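PDB 2W7Y: probable sugar ABC transporter, sugar-binding protein from Streptococcus pneumoniae, which binds the blood group A trisaccharide and probably delivers such glycans to an ABC transporter for uptake. Local coordinates for residues L210-L215 against P386-V391. Sequence-based numbering, arbitrary orientation.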
loop_
_atom_site.group_PDB
_atom_site.type_symbol
_atom_site.label_atom_id
_atom_site.label_comp_id
_atom_site.label_asym_id
_atom_site.label_seq_id
_atom_site.Cartn_x
_atom_site.Cartn_y
_atom_site.Cartn_z
ATOM N N LEU A 210 3.350 -4.773 10.136
ATOM C CA LEU A 210 3.761 -4.807 11.542
ATOM C C LEU A 210 5.243 -4.471 11.707
ATOM O O LEU A 210 5.606 -3.723 12.614
ATOM C CB LEU A 210 3.443 -6.162 12.180
ATOM C CG LEU A 210 1.978 -6.509 12.493
ATOM C CD1 LEU A 210 1.872 -7.930 13.023
ATOM C CD2 LEU A 210 1.366 -5.523 13.481
ATOM N N PHE A 211 6.086 -5.019 10.831
ATOM C CA PHE A 211 7.521 -4.704 10.805
ATOM C C PHE A 211 7.766 -3.229 10.468
ATOM O O PHE A 211 8.549 -2.556 11.141
ATOM C CB PHE A 211 8.265 -5.610 9.811
ATOM C CG PHE A 211 9.731 -5.261 9.634
ATOM C CD1 PHE A 211 10.681 -5.662 10.574
ATOM C CD2 PHE A 211 10.159 -4.537 8.520
ATOM C CE1 PHE A 211 12.038 -5.337 10.409
ATOM C CE2 PHE A 211 11.507 -4.212 8.346
ATOM C CZ PHE A 211 12.449 -4.613 9.290
ATOM N N ASN A 212 7.094 -2.752 9.423
ATOM C CA ASN A 212 7.192 -1.374 8.951
ATOM C C ASN A 212 6.899 -0.362 10.052
ATOM O O ASN A 212 7.603 0.645 10.189
ATOM C CB ASN A 212 6.199 -1.162 7.803
ATOM C CG ASN A 212 6.656 -0.117 6.791
ATOM O OD1 ASN A 212 6.365 -0.247 5.606
ATOM N ND2 ASN A 212 7.344 0.924 7.248
ATOM N N THR A 213 5.860 -0.644 10.835
ATOM C CA THR A 213 5.392 0.285 11.859
ATOM C C THR A 213 6.134 0.169 13.191
ATOM O O THR A 213 6.296 1.174 13.885
ATOM C CB THR A 213 3.857 0.205 12.070
ATOM O OG1 THR A 213 3.453 -1.154 12.295
ATOM C CG2 THR A 213 3.130 0.742 10.855
ATOM N N VAL A 214 6.589 -1.034 13.540
ATOM C CA VAL A 214 7.311 -1.235 14.807
ATOM C C VAL A 214 8.725 -0.664 14.724
ATOM O O VAL A 214 9.297 -0.249 15.732
ATOM C CB VAL A 214 7.299 -2.723 15.300
ATOM C CG1 VAL A 214 8.304 -3.586 14.540
ATOM C CG2 VAL A 214 7.561 -2.792 16.804
ATOM N N LEU A 215 9.272 -0.634 13.511
ATOM C CA LEU A 215 10.543 0.020 13.247
ATOM C C LEU A 215 10.406 1.529 13.477
ATOM O O LEU A 215 11.303 2.159 14.035
ATOM C CB LEU A 215 11.005 -0.289 11.818
ATOM C CG LEU A 215 12.467 -0.061 11.417
ATOM C CD1 LEU A 215 13.423 -0.966 12.187
ATOM C CD2 LEU A 215 12.625 -0.280 9.925
ATOM N N PRO A 386 6.919 5.689 5.730
ATOM C CA PRO A 386 6.629 5.231 4.374
ATOM C C PRO A 386 6.717 3.704 4.296
ATOM O O PRO A 386 7.191 3.064 5.237
ATOM C CB PRO A 386 7.739 5.879 3.543
ATOM C CG PRO A 386 8.896 5.971 4.476
ATOM C CD PRO A 386 8.330 6.106 5.877
ATOM N N THR A 387 6.264 3.121 3.194
ATOM C CA THR A 387 6.343 1.668 3.036
ATOM C C THR A 387 7.771 1.251 2.712
ATOM O O THR A 387 8.486 1.962 1.991
ATOM C CB THR A 387 5.419 1.135 1.925
ATOM O OG1 THR A 387 5.698 1.827 0.703
ATOM C CG2 THR A 387 3.958 1.309 2.294
ATOM N N VAL A 388 8.174 0.105 3.259
ATOM C CA VAL A 388 9.438 -0.551 2.913
ATOM C C VAL A 388 9.635 -0.584 1.393
ATOM O O VAL A 388 10.729 -0.303 0.896
ATOM C CB VAL A 388 9.506 -1.995 3.503
ATOM C CG1 VAL A 388 10.592 -2.830 2.824
ATOM C CG2 VAL A 388 9.723 -1.953 5.014
ATOM N N SER A 389 8.561 -0.907 0.674
ATOM C CA SER A 389 8.562 -0.979 -0.785
ATOM C C SER A 389 8.980 0.324 -1.469
ATOM O O SER A 389 9.744 0.300 -2.430
ATOM C CB SER A 389 7.177 -1.407 -1.282
ATOM O OG SER A 389 7.227 -1.783 -2.645
ATOM N N ASP A 390 8.477 1.453 -0.972
ATOM C CA ASP A 390 8.757 2.768 -1.558
ATOM C C ASP A 390 10.204 3.194 -1.364
ATOM O O ASP A 390 10.855 3.680 -2.293
ATOM C CB ASP A 390 7.825 3.833 -0.965
ATOM C CG ASP A 390 6.472 3.892 -1.663
ATOM O OD1 ASP A 390 5.654 4.755 -1.283
ATOM O OD2 ASP A 390 6.225 3.090 -2.590
ATOM N N VAL A 391 10.699 2.995 -0.150
ATOM C CA VAL A 391 11.991 3.524 0.257
ATOM C C VAL A 391 13.142 2.528 0.020
ATOM O O VAL A 391 14.259 2.934 -0.310
ATOM C CB VAL A 391 11.930 4.068 1.728
ATOM C CG1 VAL A 391 11.648 2.946 2.739
ATOM C CG2 VAL A 391 13.189 4.844 2.090
#
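Asn212 lays its carboxamide against the backbone of Pro386, Thr387 and Val388, and both ends of the amide are used. OD1 of Asn212 accepts from the backbone N of Val388 at 3.0 Å. The donor sits well off the carbonyl plane, tilted by 35°. ND2 of Asn212 donates a hydrogen bond to the backbone O of Pro386 at 2.9 Å. This second bond runs closer to the line of its acceptor carbonyl, with a C=O...donor angle of 157°. Together the two bonds fix the rotation of the amide and decide which end carries the oxygen. Each polar atom of this buried side chain thus has a partner. The CG of Asn212 lies anti to its own N (chi1 -150°), which carries the amide out from helix 207-215 to the other backbone. Thr387 CA, between the two bonded residues, comes 3.2 Å from Asn212 OD1.

The site is in a bacterial extracellular solute-binding protein, where strand 383-385 runs into helix 388-392. Val388 is the first residue of that helix, so Asn212 accepts from an N-H in its first turn. Thr387 is the N-cap, and its OG1 takes the N-H of Asp390 at 3.3 Å. The side chain of Thr387 lies about 7 Å from the bound N-acetylgalactosamine unit.

Methyl CG2 of Val388 lies beside the amide, 3.8 Å from Asn212 OD1. It also makes a loose apolar contact at the edge of the Phe211 ring, near its plane, 4.4 Å from CD2 of Phe211. Phe211 also meets Phe239 edge-to-face and packs on Ala242 and Leu243 of helix 237-252. In 386-391, the side chain of Thr387 touches Ile304 of strand 302-306, and OD1 of Asp390 accepts from Gly308 N.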